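Local coordinates for probable arylamine n-acetyl transferase (Mycobacterium abscessus, PDB 4GUZ), which probably transfers an acetyl group from acetyl-coenzyme A to arylamine substrates, as other arylamine N-acetyltransferases do, at residues E33-L38 and V121-E126; E49-V54 and T275-R280; K69-P74 and V83-A88; T109-A114 and V164-D169; F134-L139 and A230-H235. All blocks are in the same frame, centred on the assembly; numbering follows the deposited sequence.

Interaction 1 (E33-L38 and V121-E126); sequences ETLRRL and VRLAAE
No flat group enters the contact that L35 makes with V121 and L123; it has neither ring faces nor edges, and branched aliphatic carbons do all the touching. L35 and V121 reach toward each other tip to tip. With CG of L35 anti to its own backbone N (chi1 -175°), the fork is carried out from the helix to the strand, and both prongs are used. CD2 lies 3.9 Å from V121 CB and equally near CG1, while L35 CD1 stands 3.9 Å from V121 CG2. The same CD2 also reaches L123, whose CD1 is 4.2 Å away, so one methyl bridges two residues on the same face of the strand. Just beyond L123 the chain reverses in a type II' turn, closed by paired backbone bonds between L123 and E126; the bond from E126 N to L123 O measures 3.0 Å. This makes a beta hairpin with a two-residue loop, A124-A125, joining strands 116-123 and 126-130. E126 is further tied by a salt bridge to R143. Helix 32-45 thus lies against the hairpin near its turn, with L90 of helix 79-92 and C130 of strand 126-130 each touching both L35 and V121.

Interaction 2 (E49-V54 and T275-R280); sequences ENLDAV and TLLLER
V54 and R280 have the nearest CA atoms across the two segments, 8.0 Å apart, where the short helix that starts after N50 faces the C-terminal helix. The contact has a polar and an apolar part. In the polar part, R280 NE donates to the carbonyl O of V54 over 2.9 Å in a nearly straight bond, with an N-H...O angle of 164°. The acceptor sits at the edge of the guanidinium, close to its plane, whereas NE approaches the carbonyl at 143° and tilted from the carbonyl plane. A bend in the arginine chain (chi2 -81°) carries NE across to that oxygen, and the aliphatic base of the side chain runs beside V54, with R280 CG 4.3 Å from V54 CG1. A backbone carbonyl in the helix at 51-54 therefore has a side-chain partner from a distant part of the chain. In the apolar part, L51 and L277 cross at about a right angle and meet through single methyls, L51 CD2 to L277 CD1 at 3.9 Å. L51 is itself anchored at the helix start: its N donates to E49 OE1 at 3.0 Å, a carboxylate whose other oxygen takes a salt bridge from R75. N50 occupies the N-cap position without a side-chain capping bond; its amide instead binds backbone atoms of F216, R219 and F221. Helix 271-282 packs against helix 51-56, where L55 also touches L276 and L277, and against helix 254-263, whose L258 and L261 touch L277.

Interaction 3 (K69-P74 and V83-A88); sequences KLLRSP and VALFGA
L85 approaches L70 and L71 from helix 79-92, and the contact can be followed outward along its side chain. CB points at helix 63-72 but only begins the path, for its nearest atom there, L70 CD1, is still 5.0 Å away. CG follows anti to the backbone N (chi1 -154°), and the chain forks there, with L85 CG still 5.1 Å from L70 CD1. The branch that does the work is CD2, which lies 4.1 Å from L70 CD1 and 4.3 Å from L71 CD2, touching the branch ends of two consecutive leucines. The other branch stands farther off, L85 CD1 being 5.1 Å from L71 CD1. L70 and L85 slide past each other in opposite directions, so their flanks meet near the branch ends and the touch is light. The two helices follow one another in the chain and belong to the N-terminal helical bundle with which arylamine N-acetyltransferases begin. Y18 of helix 15-21 touches both L71 and L85, and I46, in the loop before strand 48-49, lies against L70 and L71. Farther along the chain, S73 bonds back to K69. S73 OG donates to the carbonyl O of K69 at 2.7 Å, in the carbonyl plane and on a lone pair, while S73 N reaches the same oxygen only weakly, at 3.5 Å. The side chain of K69 leaves in extended form, and its NZ makes salt bridges to D52 of helix 51-56 and to E81 of helix 79-92.

Interaction 4 (T109-A114 and V164-D169); sequences TTIRPA and VTPGAD
T165 is the first residue of 164-169 to meet I111, and it does so with its methyl. Its OG1 stands between the backbone N and the carbonyl carbon (chi1 59°), the crowded position, which leaves CG2 anti to the carbonyl carbon and turned to the isoleucine. I111 and T165 cross obliquely: T165 CG2 lies 3.9 Å from I111 CD1 and 4.0 Å from I111 CG1. P166 comes next and presents the ring carbon beside its nitrogen, its CD meeting the end of the isoleucine, I111 CD1, at 3.8 Å. One terminal methyl thus rests against both residues, and the contact is a small apolar patch at the protein surface. G167 then turns the chain with a positive phi of 74°, a value that suits glycine; its N is bound by the side chain of E163. A168 closes the turn, its N donating to T165 O at 3.0 Å, and D169 leads out of it with a salt bridge to R161. On the facing loop, the backbone around I111 is held by Q105, which bonds T110 O and R112 N, while R103 of strand 96-104 touches both I111 and T165. The arrangement is that of two connections between antiparallel strands set side by side: a longer loop joining strands 96-104 and 116-123, and a type II beta turn in the hairpin of strands 155-162 and 170-176.

Interaction 5 (F134-L139 and A230-H235); sequences FGTSPL and AYILDH
Beside T136, whose methyl meets I232 and A230, the hydroxyl of S137 is gripped twice: OG accepts from F134 N at 2.8 Å, with an N-H...O angle of 155°, and bonds the carbonyl O of D131. These bonds fasten the loop that follows strand 126-130 just downstream of D131. D131 and H116 are placed as two members of a Cys-His-Asp triad, consistent with the catalytic triad of arylamine N-acetyltransferases, and the ring of F134 packs edge-to-face with that of H116. The loop therefore adjoins the probable active site. Within it, G135 adopts a positive phi of 100° with a psi that would jam a side chain against the preceding carbonyl, and T136 is the centre of an inverse gamma turn, bridged by a weak bond of 3.0 Å from S137 N to G135 O. The turn presents the T136 side chain to strand 229-234, an inner strand of the antiparallel five-stranded sheet. Strands 221-226 and 237-242 flank it there; Q223 of the first also touches T136, and I241 of the second touches both A230 and I232. The chi1 of T136, 52°, sets CG2 anti to the carbonyl carbon and leaves this methyl to make the contact. T136 and I232 cross at about a right angle, with T136 CG2 4.0 Å from I232 CD1 and 4.2 Å from I232 CG1. A slighter touch falls two residues earlier on the same strand, where A230 CB lies 4.4 Å from T136 CG2.

In the fold
Interactions 1, 2, 3 and 5 are buried, whereas interaction 4 lies at the surface, where two loops of the eight-stranded sheet meet. Interactions 1 and 3 are joined through F86, which packs on L35 and L38, so helix 79-92, a partner in interaction 3, also borders interaction 1; one contact joins helix to hairpin, the other helix to helix. Interactions 2 and 3 are linked by a salt bridge between consecutive helices, and the backbone carbonyl of R280 packs on the H235 ring where interactions 2 and 5 touch. Aliphatic carbons touch in every contact, but interaction 2 alone adds a direct hydrogen bond between its segments. Interactions 1 and 2 lie on opposite sides of the chain's centre, their own centres about 37 Å apart.

Interaction 1 (E33-L38 and V121-E126)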
# COMPACT_ATOMS: atom_id res chain seq x y z
N GLU A 33 17.92 8.23 -6.78
CA GLU A 33 17.91 7.14 -7.76
C GLU A 33 17.71 5.79 -7.06
O GLU A 33 16.97 4.96 -7.58
CB GLU A 33 19.17 7.16 -8.66
CG GLU A 33 18.85 7.35 -10.14
CD GLU A 33 17.66 8.22 -10.50
OE1 GLU A 33 17.57 9.37 -9.99
OE2 GLU A 33 16.80 7.75 -11.27
N THR A 34 18.27 5.62 -5.86
CA THR A 34 18.09 4.40 -5.07
C THR A 34 16.62 4.30 -4.62
O THR A 34 16.01 3.25 -4.80
CB THR A 34 19.07 4.37 -3.90
OG1 THR A 34 20.39 4.30 -4.44
CG2 THR A 34 18.84 3.16 -2.96
N LEU A 35 16.05 5.40 -4.10
CA LEU A 35 14.66 5.46 -3.64
C LEU A 35 13.70 5.10 -4.77
O LEU A 35 12.75 4.36 -4.55
CB LEU A 35 14.34 6.86 -3.09
CG LEU A 35 12.95 7.06 -2.46
CD1 LEU A 35 12.78 6.20 -1.21
CD2 LEU A 35 12.69 8.53 -2.14
N ARG A 36 13.97 5.61 -6.00
CA ARG A 36 13.15 5.31 -7.17
C ARG A 36 13.15 3.82 -7.45
O ARG A 36 12.09 3.24 -7.67
CB ARG A 36 13.63 6.10 -8.42
CG ARG A 36 13.08 7.52 -8.43
CD ARG A 36 13.68 8.40 -9.51
NE ARG A 36 13.33 9.80 -9.26
CZ ARG A 36 13.10 10.71 -10.20
NH1 ARG A 36 13.22 10.40 -11.49
NH2 ARG A 36 12.75 11.94 -9.86
N ARG A 37 14.33 3.19 -7.42
CA ARG A 37 14.44 1.75 -7.69
C ARG A 37 13.79 0.93 -6.57
O ARG A 37 13.19 -0.10 -6.87
CB ARG A 37 15.90 1.33 -7.90
CG ARG A 37 16.51 1.95 -9.17
CD ARG A 37 17.73 1.20 -9.73
NE ARG A 37 18.75 0.85 -8.73
CZ ARG A 37 19.58 1.71 -8.14
NH1 ARG A 37 19.51 3.01 -8.41
NH2 ARG A 37 20.47 1.28 -7.26
N LEU A 38 13.87 1.41 -5.31
CA LEU A 38 13.28 0.74 -4.14
C LEU A 38 11.76 0.74 -4.23
O LEU A 38 11.15 -0.31 -4.10
CB LEU A 38 13.71 1.41 -2.83
CG LEU A 38 15.13 1.18 -2.32
CD1 LEU A 38 15.40 2.03 -1.12
CD2 LEU A 38 15.36 -0.28 -1.95
N VAL A 121 10.30 10.99 2.49
CA VAL A 121 11.76 11.00 2.48
C VAL A 121 12.27 12.43 2.22
O VAL A 121 11.77 13.12 1.33
CB VAL A 121 12.31 9.98 1.44
CG1 VAL A 121 13.83 10.07 1.30
CG2 VAL A 121 11.91 8.56 1.81
N ARG A 122 13.29 12.85 3.00
CA ARG A 122 13.95 14.15 2.88
C ARG A 122 15.27 14.00 2.10
O ARG A 122 16.16 13.28 2.57
CB ARG A 122 14.19 14.77 4.26
CG ARG A 122 12.95 15.39 4.89
CD ARG A 122 13.31 16.13 6.16
NE ARG A 122 13.24 15.24 7.32
CZ ARG A 122 12.25 15.27 8.21
NH1 ARG A 122 11.27 16.15 8.09
NH2 ARG A 122 12.26 14.42 9.23
N LEU A 123 15.37 14.64 0.92
CA LEU A 123 16.58 14.60 0.07
C LEU A 123 16.91 16.00 -0.39
O LEU A 123 16.16 16.60 -1.18
CB LEU A 123 16.45 13.64 -1.14
CG LEU A 123 16.32 12.15 -0.86
CD1 LEU A 123 15.74 11.44 -2.07
CD2 LEU A 123 17.65 11.54 -0.45
N ALA A 124 18.02 16.55 0.14
CA ALA A 124 18.51 17.90 -0.13
C ALA A 124 17.42 18.95 0.21
O ALA A 124 16.86 18.90 1.30
CB ALA A 124 18.98 18.02 -1.58
N ALA A 125 17.10 19.86 -0.71
CA ALA A 125 16.09 20.89 -0.43
C ALA A 125 14.64 20.36 -0.65
O ALA A 125 13.70 21.15 -0.59
CB ALA A 125 16.33 22.12 -1.30
N GLU A 126 14.46 19.04 -0.87
CA GLU A 126 13.15 18.48 -1.23
C GLU A 126 12.58 17.38 -0.28
O GLU A 126 13.27 16.80 0.55
CB GLU A 126 13.24 17.88 -2.64
CG GLU A 126 13.95 18.77 -3.66
CD GLU A 126 13.82 18.36 -5.11
OE1 GLU A 126 14.70 17.62 -5.60
OE2 GLU A 126 12.86 18.82 -5.77

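Interaction 2 (E49-V54 and T275-R280)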
# COMPACT_ATOMS: atom_id res chain seq x y z
N GLU A 49 -2.92 -7.54 -0.12
CA GLU A 49 -4.15 -8.23 0.28
C GLU A 49 -4.44 -8.00 1.76
O GLU A 49 -3.55 -7.61 2.50
CB GLU A 49 -4.05 -9.74 -0.03
CG GLU A 49 -2.80 -10.36 0.56
CD GLU A 49 -2.98 -11.60 1.41
OE1 GLU A 49 -3.85 -11.60 2.30
OE2 GLU A 49 -2.20 -12.56 1.21
N ASN A 50 -5.67 -8.30 2.19
CA ASN A 50 -6.16 -8.11 3.56
C ASN A 50 -6.73 -9.42 4.14
O ASN A 50 -7.56 -9.34 5.06
CB ASN A 50 -7.29 -7.05 3.55
CG ASN A 50 -8.57 -7.56 2.89
OD1 ASN A 50 -8.55 -8.47 2.03
ND2 ASN A 50 -9.71 -7.08 3.35
N LEU A 51 -6.34 -10.60 3.59
CA LEU A 51 -6.97 -11.87 3.96
C LEU A 51 -6.80 -12.25 5.43
O LEU A 51 -7.67 -12.94 5.95
CB LEU A 51 -6.56 -13.03 3.04
CG LEU A 51 -6.88 -12.83 1.53
CD1 LEU A 51 -6.26 -13.94 0.65
CD2 LEU A 51 -8.36 -12.70 1.28
N ASP A 52 -5.76 -11.73 6.13
CA ASP A 52 -5.59 -11.97 7.56
C ASP A 52 -6.69 -11.29 8.34
O ASP A 52 -7.18 -11.87 9.32
CB ASP A 52 -4.21 -11.51 8.03
CG ASP A 52 -3.10 -12.49 7.73
OD1 ASP A 52 -3.40 -13.58 7.16
OD2 ASP A 52 -1.94 -12.17 8.03
N ALA A 53 -7.11 -10.08 7.91
CA ALA A 53 -8.19 -9.33 8.58
C ALA A 53 -9.53 -9.97 8.32
O ALA A 53 -10.37 -10.05 9.24
CB ALA A 53 -8.20 -7.88 8.10
N VAL A 54 -9.74 -10.47 7.09
CA VAL A 54 -11.00 -11.12 6.72
C VAL A 54 -11.15 -12.45 7.49
O VAL A 54 -12.24 -12.73 7.97
CB VAL A 54 -11.12 -11.32 5.19
CG1 VAL A 54 -12.46 -11.96 4.82
CG2 VAL A 54 -10.94 -9.99 4.46
N THR A 275 -10.12 -23.21 3.43
CA THR A 275 -11.43 -23.72 3.82
C THR A 275 -12.26 -22.59 4.44
O THR A 275 -13.42 -22.40 4.07
CB THR A 275 -11.26 -24.92 4.79
OG1 THR A 275 -10.45 -25.92 4.16
CG2 THR A 275 -12.59 -25.53 5.22
N LEU A 276 -11.65 -21.83 5.37
CA LEU A 276 -12.31 -20.71 6.04
C LEU A 276 -12.61 -19.57 5.06
O LEU A 276 -13.66 -18.93 5.19
CB LEU A 276 -11.44 -20.21 7.21
CG LEU A 276 -12.05 -19.16 8.17
CD1 LEU A 276 -13.30 -19.69 8.87
CD2 LEU A 276 -11.03 -18.72 9.20
N LEU A 277 -11.73 -19.32 4.07
CA LEU A 277 -11.98 -18.25 3.10
C LEU A 277 -13.21 -18.56 2.24
O LEU A 277 -14.07 -17.69 2.10
CB LEU A 277 -10.75 -17.93 2.22
CG LEU A 277 -10.93 -16.79 1.19
CD1 LEU A 277 -11.09 -15.44 1.86
CD2 LEU A 277 -9.78 -16.74 0.24
N LEU A 278 -13.33 -19.82 1.74
CA LEU A 278 -14.47 -20.31 0.96
C LEU A 278 -15.80 -20.09 1.71
O LEU A 278 -16.80 -19.78 1.07
CB LEU A 278 -14.29 -21.81 0.62
CG LEU A 278 -13.23 -22.19 -0.41
CD1 LEU A 278 -13.01 -23.69 -0.46
CD2 LEU A 278 -13.61 -21.73 -1.79
N GLU A 279 -15.78 -20.23 3.06
CA GLU A 279 -16.94 -20.01 3.94
C GLU A 279 -17.31 -18.54 3.95
O GLU A 279 -18.49 -18.22 3.83
CB GLU A 279 -16.67 -20.52 5.37
CG GLU A 279 -16.64 -22.04 5.49
CD GLU A 279 -16.37 -22.63 6.86
OE1 GLU A 279 -16.50 -21.91 7.88
OE2 GLU A 279 -16.05 -23.84 6.92
N ARG A 280 -16.29 -17.64 4.04
CA ARG A 280 -16.52 -16.18 3.98
C ARG A 280 -17.08 -15.79 2.60
O ARG A 280 -17.99 -14.96 2.52
CB ARG A 280 -15.22 -15.40 4.26
CG ARG A 280 -14.58 -15.62 5.63
CD ARG A 280 -15.22 -14.80 6.74
NE ARG A 280 -14.36 -14.71 7.92
CZ ARG A 280 -14.32 -15.61 8.90
NH1 ARG A 280 -15.10 -16.68 8.86
NH2 ARG A 280 -13.51 -15.43 9.93

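Interaction 3 (K69-P74 and V83-A88)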
# COMPACT_ATOMS: atom_id res chain seq x y z
N LYS A 69 6.09 -13.55 6.20
CA LYS A 69 4.86 -13.67 5.41
C LYS A 69 5.06 -13.10 3.98
O LYS A 69 4.80 -13.81 3.01
CB LYS A 69 3.71 -12.95 6.13
CG LYS A 69 2.36 -13.02 5.42
CD LYS A 69 1.46 -11.95 5.99
CE LYS A 69 0.09 -11.95 5.40
NZ LYS A 69 -0.71 -10.84 5.96
N LEU A 70 5.54 -11.85 3.85
CA LEU A 70 5.67 -11.17 2.55
C LEU A 70 6.79 -11.65 1.64
O LEU A 70 6.66 -11.52 0.42
CB LEU A 70 5.79 -9.63 2.74
CG LEU A 70 4.60 -8.95 3.43
CD1 LEU A 70 4.62 -7.45 3.26
CD2 LEU A 70 3.31 -9.46 2.90
N LEU A 71 7.89 -12.17 2.19
CA LEU A 71 9.02 -12.56 1.34
C LEU A 71 9.22 -14.10 1.26
O LEU A 71 9.96 -14.55 0.39
CB LEU A 71 10.34 -11.93 1.85
CG LEU A 71 10.42 -10.43 2.18
CD1 LEU A 71 11.80 -10.09 2.75
CD2 LEU A 71 10.20 -9.57 0.94
N ARG A 72 8.64 -14.87 2.19
CA ARG A 72 8.90 -16.31 2.26
C ARG A 72 7.64 -17.21 2.17
O ARG A 72 7.74 -18.43 2.32
CB ARG A 72 9.69 -16.63 3.54
CG ARG A 72 11.00 -15.85 3.59
CD ARG A 72 11.97 -16.34 4.64
NE ARG A 72 11.64 -15.85 5.97
CZ ARG A 72 12.33 -14.91 6.62
NH1 ARG A 72 13.37 -14.33 6.05
NH2 ARG A 72 11.97 -14.55 7.84
N SER A 73 6.48 -16.63 1.84
CA SER A 73 5.26 -17.38 1.63
C SER A 73 4.46 -16.73 0.49
O SER A 73 4.66 -15.53 0.23
CB SER A 73 4.44 -17.47 2.92
OG SER A 73 3.75 -16.27 3.22
N PRO A 74 3.58 -17.48 -0.22
CA PRO A 74 2.80 -16.86 -1.32
C PRO A 74 1.67 -15.98 -0.76
O PRO A 74 0.48 -16.30 -0.88
CB PRO A 74 2.27 -18.08 -2.09
CG PRO A 74 2.16 -19.16 -1.06
CD PRO A 74 3.27 -18.93 -0.08
N VAL A 83 4.23 -0.50 4.83
CA VAL A 83 4.95 0.64 5.44
C VAL A 83 5.97 0.12 6.49
O VAL A 83 7.10 0.63 6.53
CB VAL A 83 4.00 1.73 5.99
CG1 VAL A 83 4.70 2.66 6.98
CG2 VAL A 83 3.41 2.54 4.85
N ALA A 84 5.62 -0.92 7.28
CA ALA A 84 6.58 -1.49 8.25
C ALA A 84 7.83 -1.98 7.52
O ALA A 84 8.94 -1.61 7.89
CB ALA A 84 5.93 -2.65 9.03
N LEU A 85 7.65 -2.72 6.41
CA LEU A 85 8.75 -3.25 5.63
C LEU A 85 9.54 -2.16 4.95
O LEU A 85 10.76 -2.18 5.01
CB LEU A 85 8.22 -4.25 4.59
CG LEU A 85 9.17 -5.33 4.10
CD1 LEU A 85 9.60 -6.25 5.25
CD2 LEU A 85 8.49 -6.19 3.05
N PHE A 86 8.86 -1.20 4.31
CA PHE A 86 9.55 -0.15 3.58
C PHE A 86 10.28 0.77 4.53
O PHE A 86 11.42 1.14 4.24
CB PHE A 86 8.60 0.62 2.66
CG PHE A 86 9.28 1.32 1.50
CD1 PHE A 86 9.71 0.60 0.39
CD2 PHE A 86 9.40 2.71 1.48
CE1 PHE A 86 10.35 1.25 -0.68
CE2 PHE A 86 10.03 3.36 0.41
CZ PHE A 86 10.48 2.63 -0.67
N GLY A 87 9.65 1.06 5.68
CA GLY A 87 10.23 1.87 6.74
C GLY A 87 11.51 1.26 7.27
O GLY A 87 12.50 1.96 7.47
N ALA A 88 11.50 -0.07 7.44
CA ALA A 88 12.67 -0.83 7.90
C ALA A 88 13.79 -0.74 6.88
O ALA A 88 14.93 -0.57 7.28
CB ALA A 88 12.30 -2.28 8.14

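Interaction 4 (T109-A114 and V164-D169)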
# COMPACT_ATOMS: atom_id res chain seq x y z
N THR A 109 -16.78 13.49 -0.02
CA THR A 109 -16.56 14.80 0.65
C THR A 109 -16.63 14.65 2.17
O THR A 109 -16.01 15.46 2.89
CB THR A 109 -17.55 15.84 0.15
OG1 THR A 109 -18.88 15.34 0.35
CG2 THR A 109 -17.33 16.19 -1.33
N THR A 110 -17.36 13.62 2.66
CA THR A 110 -17.42 13.29 4.09
C THR A 110 -16.04 12.79 4.52
O THR A 110 -15.54 11.81 3.97
CB THR A 110 -18.53 12.23 4.39
OG1 THR A 110 -19.77 12.67 3.84
CG2 THR A 110 -18.68 11.97 5.89
N ILE A 111 -15.43 13.46 5.51
CA ILE A 111 -14.10 13.15 6.01
C ILE A 111 -14.04 11.73 6.54
O ILE A 111 -14.89 11.34 7.37
CB ILE A 111 -13.64 14.17 7.09
CG1 ILE A 111 -13.62 15.61 6.52
CG2 ILE A 111 -12.27 13.77 7.66
CD1 ILE A 111 -13.45 16.75 7.66
N ARG A 112 -13.04 10.96 6.07
CA ARG A 112 -12.77 9.59 6.48
C ARG A 112 -11.67 9.59 7.55
O ARG A 112 -10.93 10.58 7.63
CB ARG A 112 -12.35 8.71 5.27
CG ARG A 112 -13.32 8.76 4.07
CD ARG A 112 -14.70 8.29 4.44
NE ARG A 112 -15.50 7.94 3.26
CZ ARG A 112 -16.82 7.72 3.30
NH1 ARG A 112 -17.48 7.84 4.45
NH2 ARG A 112 -17.48 7.39 2.19
N PRO A 113 -11.50 8.52 8.38
CA PRO A 113 -10.42 8.56 9.39
C PRO A 113 -9.05 8.41 8.71
O PRO A 113 -8.99 7.95 7.57
CB PRO A 113 -10.73 7.39 10.33
CG PRO A 113 -12.07 6.84 9.88
CD PRO A 113 -12.28 7.27 8.47
N ALA A 114 -7.98 8.85 9.39
CA ALA A 114 -6.62 8.80 8.84
C ALA A 114 -6.04 7.42 9.01
O ALA A 114 -5.25 7.19 9.93
CB ALA A 114 -5.74 9.85 9.51
N VAL A 164 -7.41 20.69 3.20
CA VAL A 164 -7.99 19.38 2.89
C VAL A 164 -9.15 19.03 3.82
O VAL A 164 -10.14 18.46 3.37
CB VAL A 164 -6.90 18.27 2.86
CG1 VAL A 164 -5.95 18.50 1.69
CG2 VAL A 164 -6.11 18.19 4.18
N THR A 165 -9.03 19.43 5.09
CA THR A 165 -10.04 19.27 6.13
C THR A 165 -10.03 20.61 6.88
O THR A 165 -9.01 21.30 6.80
CB THR A 165 -9.75 18.02 6.99
OG1 THR A 165 -8.46 18.15 7.58
CG2 THR A 165 -9.82 16.71 6.21
N PRO A 166 -11.11 21.03 7.56
CA PRO A 166 -11.12 22.38 8.17
C PRO A 166 -9.96 22.68 9.13
O PRO A 166 -9.66 21.91 10.03
CB PRO A 166 -12.48 22.41 8.89
CG PRO A 166 -13.35 21.55 8.04
CD PRO A 166 -12.44 20.38 7.69
N GLY A 167 -9.29 23.80 8.88
CA GLY A 167 -8.16 24.29 9.66
C GLY A 167 -6.87 23.52 9.43
O GLY A 167 -5.86 23.81 10.08
N ALA A 168 -6.89 22.53 8.53
CA ALA A 168 -5.67 21.77 8.25
C ALA A 168 -4.96 22.29 6.99
O ALA A 168 -5.53 23.03 6.18
CB ALA A 168 -5.97 20.29 8.12
N ASP A 169 -3.67 21.98 6.89
CA ASP A 169 -2.81 22.29 5.75
C ASP A 169 -2.31 20.95 5.28
O ASP A 169 -1.57 20.29 6.00
CB ASP A 169 -1.66 23.26 6.13
CG ASP A 169 -0.60 23.43 5.07
OD1 ASP A 169 -0.90 23.22 3.88
OD2 ASP A 169 0.55 23.76 5.43

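Interaction 5 (F134-L139 and A230-H235)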
# COMPACT_ATOMS: atom_id res chain seq x y z
N PHE A 134 -0.57 1.22 -1.07
CA PHE A 134 -1.96 1.49 -1.40
C PHE A 134 -2.59 0.36 -2.25
O PHE A 134 -3.82 0.27 -2.31
CB PHE A 134 -2.07 2.86 -2.11
CG PHE A 134 -3.49 3.34 -2.39
CD1 PHE A 134 -4.25 3.94 -1.40
CD2 PHE A 134 -4.05 3.19 -3.66
CE1 PHE A 134 -5.55 4.39 -1.66
CE2 PHE A 134 -5.36 3.63 -3.92
CZ PHE A 134 -6.10 4.22 -2.92
N GLY A 135 -1.79 -0.51 -2.84
CA GLY A 135 -2.30 -1.57 -3.70
C GLY A 135 -2.10 -1.10 -5.13
O GLY A 135 -1.13 -1.50 -5.77
N THR A 136 -2.91 -0.10 -5.57
CA THR A 136 -2.73 0.53 -6.90
C THR A 136 -1.86 1.74 -6.69
O THR A 136 -2.16 2.86 -7.10
CB THR A 136 -4.08 0.84 -7.57
OG1 THR A 136 -4.90 1.58 -6.67
CG2 THR A 136 -4.80 -0.42 -8.05
N SER A 137 -0.74 1.50 -6.04
CA SER A 137 0.22 2.48 -5.61
C SER A 137 0.99 3.14 -6.75
O SER A 137 1.30 2.50 -7.75
CB SER A 137 1.24 1.81 -4.69
OG SER A 137 0.89 1.99 -3.33
N PRO A 138 1.41 4.41 -6.54
CA PRO A 138 2.34 5.02 -7.48
C PRO A 138 3.60 4.17 -7.55
O PRO A 138 4.01 3.57 -6.54
CB PRO A 138 2.63 6.39 -6.83
CG PRO A 138 1.41 6.67 -6.02
CD PRO A 138 1.13 5.33 -5.42
N LEU A 139 4.17 4.04 -8.76
CA LEU A 139 5.35 3.21 -8.96
C LEU A 139 6.61 3.99 -8.66
O LEU A 139 7.69 3.42 -8.67
CB LEU A 139 5.40 2.64 -10.39
CG LEU A 139 4.25 1.72 -10.80
CD1 LEU A 139 4.26 1.50 -12.28
CD2 LEU A 139 4.33 0.38 -10.13
N ALA A 230 -3.67 -3.24 -14.18
CA ALA A 230 -3.97 -3.49 -12.77
C ALA A 230 -5.10 -4.49 -12.62
O ALA A 230 -5.92 -4.64 -13.53
CB ALA A 230 -4.33 -2.20 -12.06
N TYR A 231 -5.11 -5.19 -11.49
CA TYR A 231 -6.18 -6.10 -11.07
C TYR A 231 -6.55 -5.79 -9.65
O TYR A 231 -5.68 -5.57 -8.80
CB TYR A 231 -5.77 -7.58 -11.10
CG TYR A 231 -5.52 -8.16 -12.47
CD1 TYR A 231 -6.56 -8.66 -13.23
CD2 TYR A 231 -4.22 -8.30 -12.94
CE1 TYR A 231 -6.33 -9.25 -14.48
CE2 TYR A 231 -3.97 -8.89 -14.18
CZ TYR A 231 -5.03 -9.36 -14.95
OH TYR A 231 -4.76 -9.94 -16.17
N ILE A 232 -7.84 -5.85 -9.38
CA ILE A 232 -8.40 -5.68 -8.05
C ILE A 232 -9.48 -6.73 -7.87
O ILE A 232 -10.43 -6.75 -8.65
CB ILE A 232 -8.99 -4.26 -7.77
CG1 ILE A 232 -7.96 -3.11 -7.88
CG2 ILE A 232 -9.69 -4.24 -6.38
CD1 ILE A 232 -8.56 -1.61 -7.77
N LEU A 233 -9.35 -7.57 -6.84
CA LEU A 233 -10.40 -8.50 -6.46
C LEU A 233 -11.19 -7.83 -5.34
O LEU A 233 -10.64 -7.55 -4.26
CB LEU A 233 -9.84 -9.87 -6.05
CG LEU A 233 -10.86 -10.88 -5.54
CD1 LEU A 233 -11.79 -11.35 -6.67
CD2 LEU A 233 -10.19 -12.06 -4.88
N ASP A 234 -12.45 -7.48 -5.61
CA ASP A 234 -13.30 -6.82 -4.65
C ASP A 234 -14.29 -7.88 -4.18
O ASP A 234 -15.32 -8.11 -4.83
CB ASP A 234 -13.97 -5.58 -5.29
CG ASP A 234 -14.73 -4.70 -4.31
OD1 ASP A 234 -14.76 -5.04 -3.11
OD2 ASP A 234 -15.31 -3.67 -4.76
N HIS A 235 -13.91 -8.61 -3.11
CA HIS A 235 -14.63 -9.75 -2.52
C HIS A 235 -14.58 -10.90 -3.54
O HIS A 235 -13.54 -11.56 -3.62
CB HIS A 235 -16.06 -9.36 -2.08
CG HIS A 235 -16.73 -10.38 -1.21
ND1 HIS A 235 -16.13 -10.85 -0.05
CD2 HIS A 235 -17.96 -10.95 -1.32
CE1 HIS A 235 -17.00 -11.70 0.48
NE2 HIS A 235 -18.11 -11.79 -0.24